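Local coordinates for protein putative NADH-flavin reductase (Lactobacillus casei ATCC 334, PDB 3H2S) that binds NADPH in a Rossmann-type fold and probably acts as an NAD(P)H-dependent oxidoreductase, perhaps a flavin reductase, at residues A[88-93]-A[143-148]; A[102-107]-A[207-212]; A[115-120]-A[137-142]; A[154-159]-A[197-202]. One frame throughout, in Å; residues are numbered along the deposited sequence.

Contact 1 of 4, residues A[88-93]-A[143-148]; sequences HLVSLL and QFLQMN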
# COMPACT_ATOMS: atom_id res chain seq x y z
N HIS A 88 5.50 -0.93 -1.57
CA HIS A 88 6.60 -1.85 -1.30
C HIS A 88 7.78 -1.09 -0.69
O HIS A 88 8.39 -1.55 0.29
CB HIS A 88 7.05 -2.57 -2.58
CG HIS A 88 8.10 -3.61 -2.34
ND1 HIS A 88 7.89 -4.67 -1.47
CD2 HIS A 88 9.41 -3.65 -2.67
CE1 HIS A 88 9.00 -5.38 -1.38
NE2 HIS A 88 9.95 -4.76 -2.06
N LEU A 89 8.15 0.03 -1.31
CA LEU A 89 9.25 0.84 -0.77
C LEU A 89 9.02 1.28 0.68
O LEU A 89 9.92 1.16 1.53
CB LEU A 89 9.50 2.08 -1.65
CG LEU A 89 10.69 2.94 -1.21
CD1 LEU A 89 11.96 2.11 -0.95
CD2 LEU A 89 10.98 4.05 -2.22
N VAL A 90 7.84 1.83 0.96
CA VAL A 90 7.47 2.19 2.33
C VAL A 90 7.63 1.02 3.30
O VAL A 90 8.15 1.18 4.41
CB VAL A 90 6.04 2.79 2.40
CG1 VAL A 90 5.56 2.90 3.86
CG2 VAL A 90 6.03 4.19 1.74
N SER A 91 7.28 -0.18 2.86
CA SER A 91 7.34 -1.34 3.74
C SER A 91 8.77 -1.67 4.14
O SER A 91 9.00 -2.30 5.18
CB SER A 91 6.67 -2.55 3.10
OG SER A 91 7.54 -3.19 2.17
N LEU A 92 9.74 -1.21 3.35
CA LEU A 92 11.16 -1.47 3.62
C LEU A 92 11.76 -0.38 4.50
O LEU A 92 12.91 -0.47 4.90
CB LEU A 92 11.96 -1.54 2.31
CG LEU A 92 11.45 -2.50 1.23
CD1 LEU A 92 12.31 -2.39 -0.02
CD2 LEU A 92 11.48 -3.93 1.78
N LEU A 93 11.01 0.70 4.71
CA LEU A 93 11.54 1.83 5.44
C LEU A 93 11.02 1.97 6.87
O LEU A 93 11.28 2.97 7.54
CB LEU A 93 11.31 3.12 4.66
CG LEU A 93 11.80 3.07 3.22
CD1 LEU A 93 11.52 4.38 2.55
CD2 LEU A 93 13.29 2.74 3.19
N GLN A 143 -2.14 9.61 -1.66
CA GLN A 143 -2.98 9.41 -0.49
C GLN A 143 -2.39 8.34 0.42
O GLN A 143 -2.49 8.44 1.65
CB GLN A 143 -4.39 9.02 -0.90
CG GLN A 143 -5.17 10.13 -1.61
CD GLN A 143 -6.61 9.74 -1.80
OE1 GLN A 143 -7.52 10.47 -1.38
NE2 GLN A 143 -6.84 8.53 -2.29
N PHE A 144 -1.83 7.29 -0.18
CA PHE A 144 -1.19 6.22 0.59
C PHE A 144 -0.03 6.75 1.43
O PHE A 144 0.14 6.38 2.58
CB PHE A 144 -0.67 5.11 -0.33
CG PHE A 144 0.30 4.19 0.35
CD1 PHE A 144 -0.15 3.21 1.21
CD2 PHE A 144 1.67 4.33 0.15
CE1 PHE A 144 0.75 2.39 1.91
CE2 PHE A 144 2.57 3.48 0.78
CZ PHE A 144 2.11 2.53 1.68
N LEU A 145 0.79 7.60 0.82
CA LEU A 145 1.95 8.14 1.55
C LEU A 145 1.53 8.82 2.86
O LEU A 145 2.15 8.62 3.90
CB LEU A 145 2.74 9.10 0.66
CG LEU A 145 3.51 8.50 -0.52
CD1 LEU A 145 4.16 9.61 -1.34
CD2 LEU A 145 4.56 7.48 -0.10
N GLN A 146 0.41 9.52 2.83
CA GLN A 146 -0.07 10.27 3.99
C GLN A 146 -0.55 9.38 5.13
O GLN A 146 -0.78 9.85 6.23
CB GLN A 146 -1.19 11.23 3.58
CG GLN A 146 -0.71 12.33 2.64
CD GLN A 146 -1.85 13.14 2.10
OE1 GLN A 146 -2.30 12.92 0.97
NE2 GLN A 146 -2.41 13.99 2.94
N MSE A 147 -0.73 8.09 4.85
CA MSE A 147 -1.10 7.11 5.87
C MSE A 147 0.10 6.75 6.76
O MSE A 147 -0.03 5.96 7.71
CB MSE A 147 -1.63 5.84 5.22
CG MSE A 147 -2.87 6.03 4.38
SE MSE A 147 -3.32 4.38 3.45
CE MSE A 147 -5.07 4.90 2.82
N ASN A 148 1.26 7.29 6.41
CA ASN A 148 2.51 6.85 7.02
C ASN A 148 3.24 7.97 7.75
O ASN A 148 4.14 8.59 7.21
CB ASN A 148 3.40 6.18 5.97
CG ASN A 148 2.70 5.03 5.28
OD1 ASN A 148 2.15 5.19 4.18
ND2 ASN A 148 2.53 3.93 6.01
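Val90, near the C-terminal end of helix 80-91, inserts its two methyl groups among Phe144, Leu145 and Asn148 at the end of helix 132-145. These are neighbouring helices on one side of the largely parallel sheet of a Rossmann fold, and the contact is buried and apolar in character. Val90 and Phe144 approach head on from opposite directions. Phe144 swings its CG away from its own backbone N (chi1 165°), which sends the ring out across the gap, and Val90 CG2 arrives at the ring edge, near its plane, 3.7 Å from Phe144 CE2. The valine therefore abuts the rim of the ring and does not lie over a face. The same methyl also meets Leu145, whose CD2 comes in obliquely to 4.0 Å from Val90 CG2, although Leu145 sets out across the line to the other helix and only its tip reaches it.

Behind these residues lies Phe102 of strand 99-103, which Val90 and Leu145 both touch, so the paired helix ends close over the sheet together. The Phe144 ring also packs against Leu83 and Thr87 of helix 80-91, and against Leu83 of the second subunit, placing this helix pair close to the dimer interface. A type I turn runs from Leu145 to Asn148, with Asn148 N bonded to Leu145 O. The turn brings the Asn148 side chain back toward helix 80-91, where its flat amide group is met by the second valine methyl: Val90 CG1 lies 3.8 Å from Asn148 CG.

Contact 2 of 4, residues A[102-107]-A[207-212]; sequences FILGSA and RDRIVV. With NDP (NADPH dihydro-nicotinamide-adenine-dinucleotide phosphate), chain C.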
# COMPACT_ATOMS: atom_id res chain seq x y z
N PHE A 102 9.36 10.63 -3.42
CA PHE A 102 8.48 10.06 -4.45
C PHE A 102 8.08 11.16 -5.41
O PHE A 102 7.68 12.25 -4.98
CB PHE A 102 7.21 9.47 -3.81
CG PHE A 102 7.48 8.33 -2.90
CD1 PHE A 102 7.38 7.03 -3.36
CD2 PHE A 102 7.86 8.54 -1.57
CE1 PHE A 102 7.66 5.94 -2.53
CE2 PHE A 102 8.19 7.47 -0.74
CZ PHE A 102 8.08 6.16 -1.22
N ILE A 103 8.30 10.91 -6.70
CA ILE A 103 7.79 11.80 -7.73
C ILE A 103 6.33 11.42 -7.99
O ILE A 103 6.02 10.28 -8.35
CB ILE A 103 8.55 11.71 -9.06
CG1 ILE A 103 10.06 12.02 -8.86
CG2 ILE A 103 7.94 12.66 -10.06
CD1 ILE A 103 10.86 11.95 -10.16
N LEU A 104 5.45 12.39 -7.84
CA LEU A 104 4.02 12.15 -7.95
C LEU A 104 3.50 12.73 -9.26
O LEU A 104 4.27 12.95 -10.20
CB LEU A 104 3.29 12.76 -6.74
CG LEU A 104 3.71 12.15 -5.39
CD1 LEU A 104 3.11 12.94 -4.23
CD2 LEU A 104 3.33 10.67 -5.30
N GLY A 105 2.18 12.86 -9.38
CA GLY A 105 1.58 13.37 -10.60
C GLY A 105 1.03 14.76 -10.40
O GLY A 105 0.85 15.22 -9.27
N SER A 106 0.68 15.39 -11.52
CA SER A 106 0.09 16.71 -11.51
C SER A 106 -1.40 16.65 -11.13
O SER A 106 -1.96 17.62 -10.63
CB SER A 106 0.26 17.32 -12.91
OG SER A 106 0.56 18.70 -12.82
N ALA A 107 -2.03 15.51 -11.34
CA ALA A 107 -3.48 15.40 -11.17
C ALA A 107 -3.95 15.43 -9.71
O ALA A 107 -5.13 15.61 -9.43
CB ALA A 107 -4.00 14.15 -11.88
N ARG A 207 7.24 14.32 4.99
CA ARG A 207 5.83 14.01 5.23
C ARG A 207 4.92 15.10 4.69
O ARG A 207 3.82 15.34 5.20
CB ARG A 207 5.56 13.76 6.73
CG ARG A 207 6.14 12.44 7.27
CD ARG A 207 6.29 12.51 8.81
NE ARG A 207 7.38 11.65 9.27
CZ ARG A 207 8.46 12.07 9.90
NH1 ARG A 207 8.55 13.34 10.29
NH2 ARG A 207 9.39 11.21 10.26
N ASP A 208 5.37 15.73 3.61
CA ASP A 208 4.58 16.76 2.95
C ASP A 208 4.76 16.57 1.45
O ASP A 208 5.62 15.81 1.00
CB ASP A 208 5.06 18.15 3.38
CG ASP A 208 3.99 19.22 3.22
OD1 ASP A 208 2.95 18.95 2.59
OD2 ASP A 208 4.24 20.35 3.68
N ARG A 209 3.94 17.26 0.67
CA ARG A 209 4.08 17.27 -0.78
C ARG A 209 4.34 18.70 -1.24
O ARG A 209 3.69 19.63 -0.77
CB ARG A 209 2.81 16.74 -1.44
CG ARG A 209 2.93 16.60 -2.95
CD ARG A 209 2.44 17.82 -3.69
NE ARG A 209 1.03 18.06 -3.45
CZ ARG A 209 0.05 17.48 -4.14
NH1 ARG A 209 0.34 16.68 -5.16
NH2 ARG A 209 -1.23 17.71 -3.81
N ILE A 210 5.34 18.87 -2.09
CA ILE A 210 5.54 20.13 -2.79
C ILE A 210 5.38 19.96 -4.31
O ILE A 210 5.32 18.84 -4.81
CB ILE A 210 6.90 20.75 -2.46
CG1 ILE A 210 8.04 19.79 -2.79
CG2 ILE A 210 6.93 21.18 -0.97
CD1 ILE A 210 9.44 20.44 -2.78
N VAL A 211 5.20 21.07 -5.02
CA VAL A 211 5.14 21.05 -6.48
C VAL A 211 6.24 21.99 -6.96
O VAL A 211 6.50 23.00 -6.32
CB VAL A 211 3.79 21.56 -7.00
CG1 VAL A 211 3.42 22.92 -6.38
CG2 VAL A 211 3.78 21.65 -8.52
N VAL A 212 6.83 21.68 -8.11
CA VAL A 212 7.90 22.54 -8.63
C VAL A 212 7.69 22.90 -10.09
O VAL A 212 7.18 22.10 -10.86
CB VAL A 212 9.29 21.90 -8.42
CG1 VAL A 212 9.64 21.89 -6.95
CG2 VAL A 212 9.33 20.48 -8.97
PA NDP C . 10.26 7.06 -17.63
O1A NDP C . 9.08 6.57 -18.53
O2A NDP C . 11.41 7.75 -18.29
O5B NDP C . 10.68 5.51 -17.09
C5B NDP C . 10.74 5.53 -15.64
C4B NDP C . 11.53 4.26 -15.11
O4B NDP C . 10.59 3.23 -14.88
C3B NDP C . 12.52 3.67 -16.17
O3B NDP C . 13.75 3.60 -15.54
C2B NDP C . 11.91 2.24 -16.44
O2B NDP C . 12.80 1.23 -16.75
C1B NDP C . 11.23 2.01 -15.05
N9A NDP C . 10.17 0.98 -15.16
C8A NDP C . 8.97 1.15 -15.89
N7A NDP C . 8.16 0.09 -15.81
C5A NDP C . 8.84 -0.80 -14.95
C6A NDP C . 8.45 -2.06 -14.48
N6A NDP C . 7.27 -2.59 -14.90
N1A NDP C . 9.41 -2.85 -13.86
C2A NDP C . 10.55 -2.22 -13.47
N3A NDP C . 10.95 -0.93 -13.69
C4A NDP C . 10.09 -0.26 -14.52
O3 NDP C . 9.45 8.08 -16.75
PN NDP C . 9.51 9.64 -16.31
O1N NDP C . 10.95 9.97 -15.87
O2N NDP C . 9.08 10.37 -17.55
O5D NDP C . 8.55 9.93 -15.02
C5D NDP C . 9.04 9.86 -13.68
C4D NDP C . 7.88 10.23 -12.74
O4D NDP C . 7.36 11.45 -13.25
C3D NDP C . 6.69 9.23 -12.63
O3D NDP C . 6.17 9.26 -11.35
C2D NDP C . 5.71 9.82 -13.72
O2D NDP C . 4.37 9.52 -13.41
C1D NDP C . 5.97 11.34 -13.44
N1N NDP C . 5.41 12.18 -14.49
C2N NDP C . 4.29 13.03 -14.11
C3N NDP C . 3.57 13.71 -15.28
C7N NDP C . 2.81 14.93 -14.78
O7N NDP C . 2.20 14.87 -13.73
N7N NDP C . 2.69 16.03 -15.62
C4N NDP C . 4.32 13.94 -16.57
C5N NDP C . 5.25 12.82 -16.96
C6N NDP C . 5.86 11.98 -15.86
P2B NDP C . 13.41 1.10 -18.26
O1X NDP C . 14.41 2.29 -18.50
O2X NDP C . 14.34 -0.17 -18.25
O3X NDP C . 12.34 1.07 -19.30
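With CG turned away from its backbone N (chi1 -175°) and the chain then folded back at chi2 and chi3, Arg209 brings its CG against Leu104, while chi1 of -62° in Leu104 directs its branch toward the arginine. The two side chains meet at a slant, Leu104 CD1 lying 3.9 Å from Arg209 CG. The bend carries the guanidinium past the leucine toward the loop that follows strand 99-103. Its NH1 remains 4.4 Å from Gly105 O, and the link between them is indirect: Ser157 OG of the intervening strand 153-158 is hydrogen-bonded to both. Arg209 NH1 also bonds Ser108 OG, NE forms a salt bridge with Asp175, and Tyr142 makes a cation-pi contact with the group. Several partners thus fix the rotation of this buried cation.

The same loop serves the cofactor at the C-terminal edge of the Rossmann sheet. Ser106 N donates to the nicotinamide carboxamide oxygen O7N of NADPH at 2.7 Å, with an N-H...O angle of 137°. Upstream, Ile103 CG2 packs against the nicotinamide ribose, 3.5 Å from NADPH O4D.

Chemically, the leucine touches the arginine at CG, while serine hydroxyls, a carboxylate and an aromatic ring hold the charged end. Asp175 would probably offset part of the positive charge of this buried guanidinium.

Contact 3 of 4, residues A[115-120]-A[137-142]; sequences DHPMIL and YQYYEY. With NDP (NADPH dihydro-nicotinamide-adenine-dinucleotide phosphate), chain C.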
# COMPACT_ATOMS: atom_id res chain seq x y z
N ASP A 115 -9.23 24.28 -4.04
CA ASP A 115 -8.74 23.86 -2.74
C ASP A 115 -8.74 22.34 -2.59
O ASP A 115 -8.64 21.82 -1.48
CB ASP A 115 -9.56 24.52 -1.62
CG ASP A 115 -11.00 24.04 -1.59
OD1 ASP A 115 -11.40 23.27 -2.49
OD2 ASP A 115 -11.72 24.35 -0.62
N HIS A 116 -8.74 21.62 -3.72
CA HIS A 116 -8.80 20.16 -3.71
C HIS A 116 -8.23 19.60 -5.01
O HIS A 116 -8.13 20.32 -6.01
CB HIS A 116 -10.25 19.69 -3.53
CG HIS A 116 -11.15 20.08 -4.66
ND1 HIS A 116 -11.61 21.38 -4.82
CD2 HIS A 116 -11.56 19.40 -5.75
CE1 HIS A 116 -12.33 21.45 -5.93
NE2 HIS A 116 -12.31 20.27 -6.51
N PRO A 117 -7.73 18.36 -4.97
CA PRO A 117 -7.07 17.74 -6.12
C PRO A 117 -7.95 17.75 -7.38
O PRO A 117 -9.15 17.44 -7.30
CB PRO A 117 -6.82 16.30 -5.66
CG PRO A 117 -6.83 16.35 -4.16
CD PRO A 117 -7.80 17.45 -3.81
N MSE A 118 -7.37 18.14 -8.51
CA MSE A 118 -8.16 18.40 -9.71
C MSE A 118 -8.79 17.12 -10.27
O MSE A 118 -9.83 17.17 -10.92
CB MSE A 118 -7.31 19.06 -10.79
CG MSE A 118 -6.19 18.17 -11.34
SE MSE A 118 -5.15 19.06 -12.76
CE MSE A 118 -4.03 20.21 -11.63
N ILE A 119 -8.14 15.98 -10.02
CA ILE A 119 -8.66 14.68 -10.48
C ILE A 119 -10.08 14.44 -9.99
O ILE A 119 -10.86 13.75 -10.65
CB ILE A 119 -7.75 13.50 -10.04
CG1 ILE A 119 -8.13 12.20 -10.78
CG2 ILE A 119 -7.80 13.29 -8.53
CD1 ILE A 119 -7.12 11.07 -10.56
N LEU A 120 -10.43 15.01 -8.85
CA LEU A 120 -11.77 14.83 -8.29
C LEU A 120 -12.85 15.46 -9.18
O LEU A 120 -14.00 15.05 -9.14
CB LEU A 120 -11.85 15.40 -6.88
CG LEU A 120 -10.87 14.79 -5.88
CD1 LEU A 120 -11.03 15.44 -4.53
CD2 LEU A 120 -11.09 13.29 -5.78
N TYR A 137 -3.85 6.14 -10.12
CA TYR A 137 -3.03 5.41 -9.16
C TYR A 137 -1.93 6.24 -8.50
O TYR A 137 -1.56 5.98 -7.36
CB TYR A 137 -2.49 4.12 -9.77
CG TYR A 137 -3.49 3.00 -9.69
CD1 TYR A 137 -4.16 2.55 -10.84
CD2 TYR A 137 -3.72 2.35 -8.50
CE1 TYR A 137 -5.05 1.48 -10.77
CE2 TYR A 137 -4.58 1.26 -8.42
CZ TYR A 137 -5.24 0.83 -9.56
OH TYR A 137 -6.06 -0.26 -9.46
N GLN A 138 -1.48 7.29 -9.18
CA GLN A 138 -0.56 8.24 -8.55
C GLN A 138 -1.26 9.15 -7.55
O GLN A 138 -0.65 9.59 -6.57
CB GLN A 138 0.18 9.09 -9.59
CG GLN A 138 1.26 8.32 -10.27
CD GLN A 138 2.49 9.15 -10.52
OE1 GLN A 138 2.54 9.93 -11.47
NE2 GLN A 138 3.52 8.95 -9.70
N TYR A 139 -2.53 9.46 -7.82
CA TYR A 139 -3.34 10.13 -6.82
C TYR A 139 -3.46 9.24 -5.57
O TYR A 139 -3.24 9.69 -4.46
CB TYR A 139 -4.72 10.43 -7.40
CG TYR A 139 -5.72 10.93 -6.38
CD1 TYR A 139 -5.51 12.13 -5.72
CD2 TYR A 139 -6.80 10.14 -5.99
CE1 TYR A 139 -6.40 12.57 -4.73
CE2 TYR A 139 -7.72 10.60 -5.06
CZ TYR A 139 -7.52 11.82 -4.45
OH TYR A 139 -8.41 12.26 -3.48
N TYR A 140 -3.78 7.96 -5.77
CA TYR A 140 -3.79 6.98 -4.67
C TYR A 140 -2.43 6.85 -3.98
O TYR A 140 -2.35 6.71 -2.76
CB TYR A 140 -4.27 5.63 -5.16
CG TYR A 140 -5.75 5.58 -5.59
CD1 TYR A 140 -6.70 6.41 -5.01
CD2 TYR A 140 -6.17 4.63 -6.51
CE1 TYR A 140 -8.05 6.30 -5.36
CE2 TYR A 140 -7.51 4.53 -6.88
CZ TYR A 140 -8.44 5.36 -6.29
OH TYR A 140 -9.77 5.25 -6.65
N GLU A 141 -1.35 6.84 -4.77
CA GLU A 141 0.01 6.78 -4.21
C GLU A 141 0.25 7.96 -3.26
O GLU A 141 0.73 7.77 -2.14
CB GLU A 141 1.05 6.80 -5.34
CG GLU A 141 2.49 6.91 -4.87
CD GLU A 141 3.48 7.07 -6.02
OE1 GLU A 141 3.06 7.34 -7.18
OE2 GLU A 141 4.69 7.02 -5.73
N TYR A 142 -0.19 9.14 -3.67
CA TYR A 142 -0.12 10.33 -2.83
C TYR A 142 -0.95 10.18 -1.54
O TYR A 142 -0.51 10.55 -0.46
CB TYR A 142 -0.62 11.53 -3.63
CG TYR A 142 -0.96 12.73 -2.80
CD1 TYR A 142 -2.24 13.27 -2.84
CD2 TYR A 142 0.00 13.37 -2.06
CE1 TYR A 142 -2.56 14.40 -2.13
CE2 TYR A 142 -0.29 14.54 -1.36
CZ TYR A 142 -1.57 15.06 -1.42
OH TYR A 142 -1.90 16.20 -0.71
PA NDP C . 10.26 7.06 -17.63
O1A NDP C . 9.08 6.57 -18.53
O2A NDP C . 11.41 7.75 -18.29
O5B NDP C . 10.68 5.51 -17.09
C5B NDP C . 10.74 5.53 -15.64
C4B NDP C . 11.53 4.26 -15.11
O4B NDP C . 10.59 3.23 -14.88
C3B NDP C . 12.52 3.67 -16.17
O3B NDP C . 13.75 3.60 -15.54
C2B NDP C . 11.91 2.24 -16.44
O2B NDP C . 12.80 1.23 -16.75
C1B NDP C . 11.23 2.01 -15.05
N9A NDP C . 10.17 0.98 -15.16
C8A NDP C . 8.97 1.15 -15.89
N7A NDP C . 8.16 0.09 -15.81
C5A NDP C . 8.84 -0.80 -14.95
C6A NDP C . 8.45 -2.06 -14.48
N6A NDP C . 7.27 -2.59 -14.90
N1A NDP C . 9.41 -2.85 -13.86
C2A NDP C . 10.55 -2.22 -13.47
N3A NDP C . 10.95 -0.93 -13.69
C4A NDP C . 10.09 -0.26 -14.52
O3 NDP C . 9.45 8.08 -16.75
PN NDP C . 9.51 9.64 -16.31
O1N NDP C . 10.95 9.97 -15.87
O2N NDP C . 9.08 10.37 -17.55
O5D NDP C . 8.55 9.93 -15.02
C5D NDP C . 9.04 9.86 -13.68
C4D NDP C . 7.88 10.23 -12.74
O4D NDP C . 7.36 11.45 -13.25
C3D NDP C . 6.69 9.23 -12.63
O3D NDP C . 6.17 9.26 -11.35
C2D NDP C . 5.71 9.82 -13.72
O2D NDP C . 4.37 9.52 -13.41
C1D NDP C . 5.97 11.34 -13.44
N1N NDP C . 5.41 12.18 -14.49
C2N NDP C . 4.29 13.03 -14.11
C3N NDP C . 3.57 13.71 -15.28
C7N NDP C . 2.81 14.93 -14.78
O7N NDP C . 2.20 14.87 -13.73
N7N NDP C . 2.69 16.03 -15.62
C4N NDP C . 4.32 13.94 -16.57
C5N NDP C . 5.25 12.82 -16.96
C6N NDP C . 5.86 11.98 -15.86
P2B NDP C . 13.41 1.10 -18.26
O1X NDP C . 14.41 2.29 -18.50
O2X NDP C . 14.34 -0.17 -18.25
O3X NDP C . 12.34 1.07 -19.30
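Tyr139 receives Ile119 over one face of its ring. The methyl CG2 of Ile119 lies 3.9 Å from the centroid of the Tyr139 ring and 14° off the ring normal, a CH-pi contact. It is displaced slightly toward the inner rim, near CG and CD1. Ile119 owes this position to chi1 of -168°, which places CG2 between its backbone N and carbonyl carbon and extends CG1 so that CD1 reaches 4.0 Å from Tyr139 CB. The phenol of Tyr139 projects from helix 132-145 toward the 115-120 loop.

Two further residues touch the outer half of the ring. Pro117 CG approaches obliquely to 3.8 Å from Tyr139 CE1, and Leu120, crossing the tyrosine at about a right angle, brings CD2 to 3.7 Å from Tyr139 OH. Pro117 and the 3-10 segment 118-120 that follows it, with Leu120 N bonded to Pro117 O, gather three apolar groups around a single aromatic ring. The loop is also tied back to the sheet side through a backbone bond between Ile119 and Ala107.

One residue before Tyr139, Gln138 turns to the cofactor. Its OE1 accepts from O2D of the NADPH ribose at 2.7 Å. Gln138 NE2 donates to NADPH O3D at 3.1 Å and makes a weak bond to Ile103 O. A straighter bond (167°) joins Gln138 NE2 to Glu141 OE1, so Glu141 is a second-shell residue that orients the amide. Helix 132-145 consequently presents one side to a covering loop and another to the nicotinamide ribose, an element of the NADPH site of this Rossmann-fold protein.

Contact 4 of 4, residues A[154-159]-A[197-202]; sequences IGISPS and LDQLEH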
# COMPACT_ATOMS: atom_id res chain seq x y z
N ILE A 154 8.94 12.03 1.24
CA ILE A 154 8.74 13.36 0.71
C ILE A 154 8.09 13.21 -0.67
O ILE A 154 8.53 12.41 -1.49
CB ILE A 154 10.07 14.12 0.56
CG1 ILE A 154 10.76 14.32 1.91
CG2 ILE A 154 9.85 15.48 -0.12
CD1 ILE A 154 12.24 14.71 1.76
N GLY A 155 6.99 13.92 -0.90
CA GLY A 155 6.34 13.90 -2.21
C GLY A 155 6.64 15.15 -3.01
O GLY A 155 6.63 16.27 -2.47
N ILE A 156 6.99 14.97 -4.28
CA ILE A 156 7.17 16.09 -5.19
C ILE A 156 6.41 15.85 -6.49
O ILE A 156 6.65 14.88 -7.22
CB ILE A 156 8.66 16.33 -5.54
CG1 ILE A 156 9.50 16.47 -4.27
CG2 ILE A 156 8.80 17.57 -6.42
CD1 ILE A 156 10.99 16.64 -4.54
N SER A 157 5.47 16.76 -6.77
CA SER A 157 4.70 16.69 -8.00
C SER A 157 5.36 17.61 -9.01
O SER A 157 5.75 18.74 -8.67
CB SER A 157 3.26 17.14 -7.77
OG SER A 157 2.51 16.14 -7.10
N PRO A 158 5.40 17.17 -10.29
CA PRO A 158 5.78 18.04 -11.38
C PRO A 158 4.68 19.05 -11.66
O PRO A 158 3.53 18.84 -11.28
CB PRO A 158 5.94 17.07 -12.57
CG PRO A 158 5.78 15.67 -12.01
CD PRO A 158 5.01 15.82 -10.74
N SER A 159 5.00 20.07 -12.43
CA SER A 159 4.00 20.87 -13.12
C SER A 159 3.35 20.02 -14.21
O SER A 159 3.82 18.92 -14.51
CB SER A 159 4.66 22.08 -13.76
OG SER A 159 5.34 22.84 -12.77
N LEU A 197 17.38 16.67 -5.12
CA LEU A 197 18.64 16.68 -4.41
C LEU A 197 18.66 17.76 -3.35
O LEU A 197 19.24 17.57 -2.29
CB LEU A 197 19.83 16.82 -5.37
CG LEU A 197 20.47 15.49 -5.80
CD1 LEU A 197 20.98 14.71 -4.60
CD2 LEU A 197 19.49 14.67 -6.62
N ASP A 198 17.97 18.87 -3.61
CA ASP A 198 17.84 19.93 -2.60
C ASP A 198 17.18 19.37 -1.35
O ASP A 198 17.59 19.67 -0.23
CB ASP A 198 17.05 21.12 -3.14
CG ASP A 198 17.91 22.06 -3.96
OD1 ASP A 198 19.13 21.84 -4.05
OD2 ASP A 198 17.35 23.03 -4.51
N GLN A 199 16.08 18.63 -1.54
CA GLN A 199 15.37 18.03 -0.40
C GLN A 199 16.22 16.99 0.30
O GLN A 199 16.18 16.88 1.52
CB GLN A 199 14.04 17.42 -0.87
CG GLN A 199 12.97 18.45 -1.18
CD GLN A 199 12.54 19.24 0.05
OE1 GLN A 199 12.53 18.71 1.16
NE2 GLN A 199 12.27 20.51 -0.13
N LEU A 200 16.92 16.15 -0.46
CA LEU A 200 17.79 15.14 0.14
C LEU A 200 18.86 15.77 1.03
O LEU A 200 19.16 15.27 2.12
CB LEU A 200 18.44 14.29 -0.95
CG LEU A 200 17.93 12.87 -1.19
CD1 LEU A 200 16.53 12.64 -0.66
CD2 LEU A 200 18.08 12.44 -2.64
N GLU A 201 19.44 16.88 0.56
CA GLU A 201 20.53 17.53 1.29
C GLU A 201 20.01 18.39 2.43
O GLU A 201 20.64 18.47 3.48
CB GLU A 201 21.43 18.34 0.35
CG GLU A 201 22.26 17.47 -0.58
CD GLU A 201 23.26 18.26 -1.41
OE1 GLU A 201 22.96 19.42 -1.78
OE2 GLU A 201 24.39 17.75 -1.64
N HIS A 202 18.83 18.97 2.24
CA HIS A 202 18.21 19.81 3.26
C HIS A 202 16.70 19.57 3.29
O HIS A 202 15.95 20.29 2.62
CB HIS A 202 18.47 21.29 2.98
CG HIS A 202 19.84 21.76 3.35
ND1 HIS A 202 20.08 23.01 3.88
CD2 HIS A 202 21.06 21.19 3.15
CE1 HIS A 202 21.39 23.17 4.04
NE2 HIS A 202 22.00 22.08 3.61
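Strand 153-158, an inner strand of the Rossmann sheet between 99-103 and 209-214, runs past the last turns of helix 189-201, with CA atoms of Ile154 and Gln199 8.2 Å apart at their nearest. The helix covers one face of the sheet, and two strand residues on that face, Ile154 and Ile156, point toward it; Gly155 between them shares backbone hydrogen bonds with Asp208 and Ile210. Helical bonds persist to the end of the segment, where His202 N is bonded to Asp198 O and His202 leaves helical geometry.

From the helix, Gln199 is the residue that meets both isoleucines. Its chain bends at chi2 (-65°), turning the amide off the line of the CB-CG bond. Ile156 CD1 stands 4.3 Å from Gln199 CG, a loose approach, and Ile156 also packs on Ile196 and Met192, about one and two turns earlier in the helix. The polar end of Gln199 is not left to the isoleucines: OE1 accepts hydrogen bonds from the backbone N of Thr204 and of Ala205, pinning the chain just beyond the helix. Against that twice-bonded oxygen rests the tip of the other isoleucine, with Ile154 CD1 4.1 Å from Gln199 OE1.

Following the chain from the N terminus, the first contact to open is contact 1, at helix 80-91, and it closes when helix 132-145 returns to the end of that helix. Before that closure, strand 99-103 opens contact 2, which ends only at strand 209-214, so contacts 1 and 2 cross; the two touch at Phe102. Contact 3 closes a short loop lying within the spans of both, joining the 115-120 loop to helix 132-145. Contact 4 follows in series and falls within the span of contact 2, setting helix 189-201 on strand 153-158, the strand between the two of contact 2. Contacts 2 and 3 share NADPH, while contacts 1 and 3 share helix 132-145 and the dimer partner.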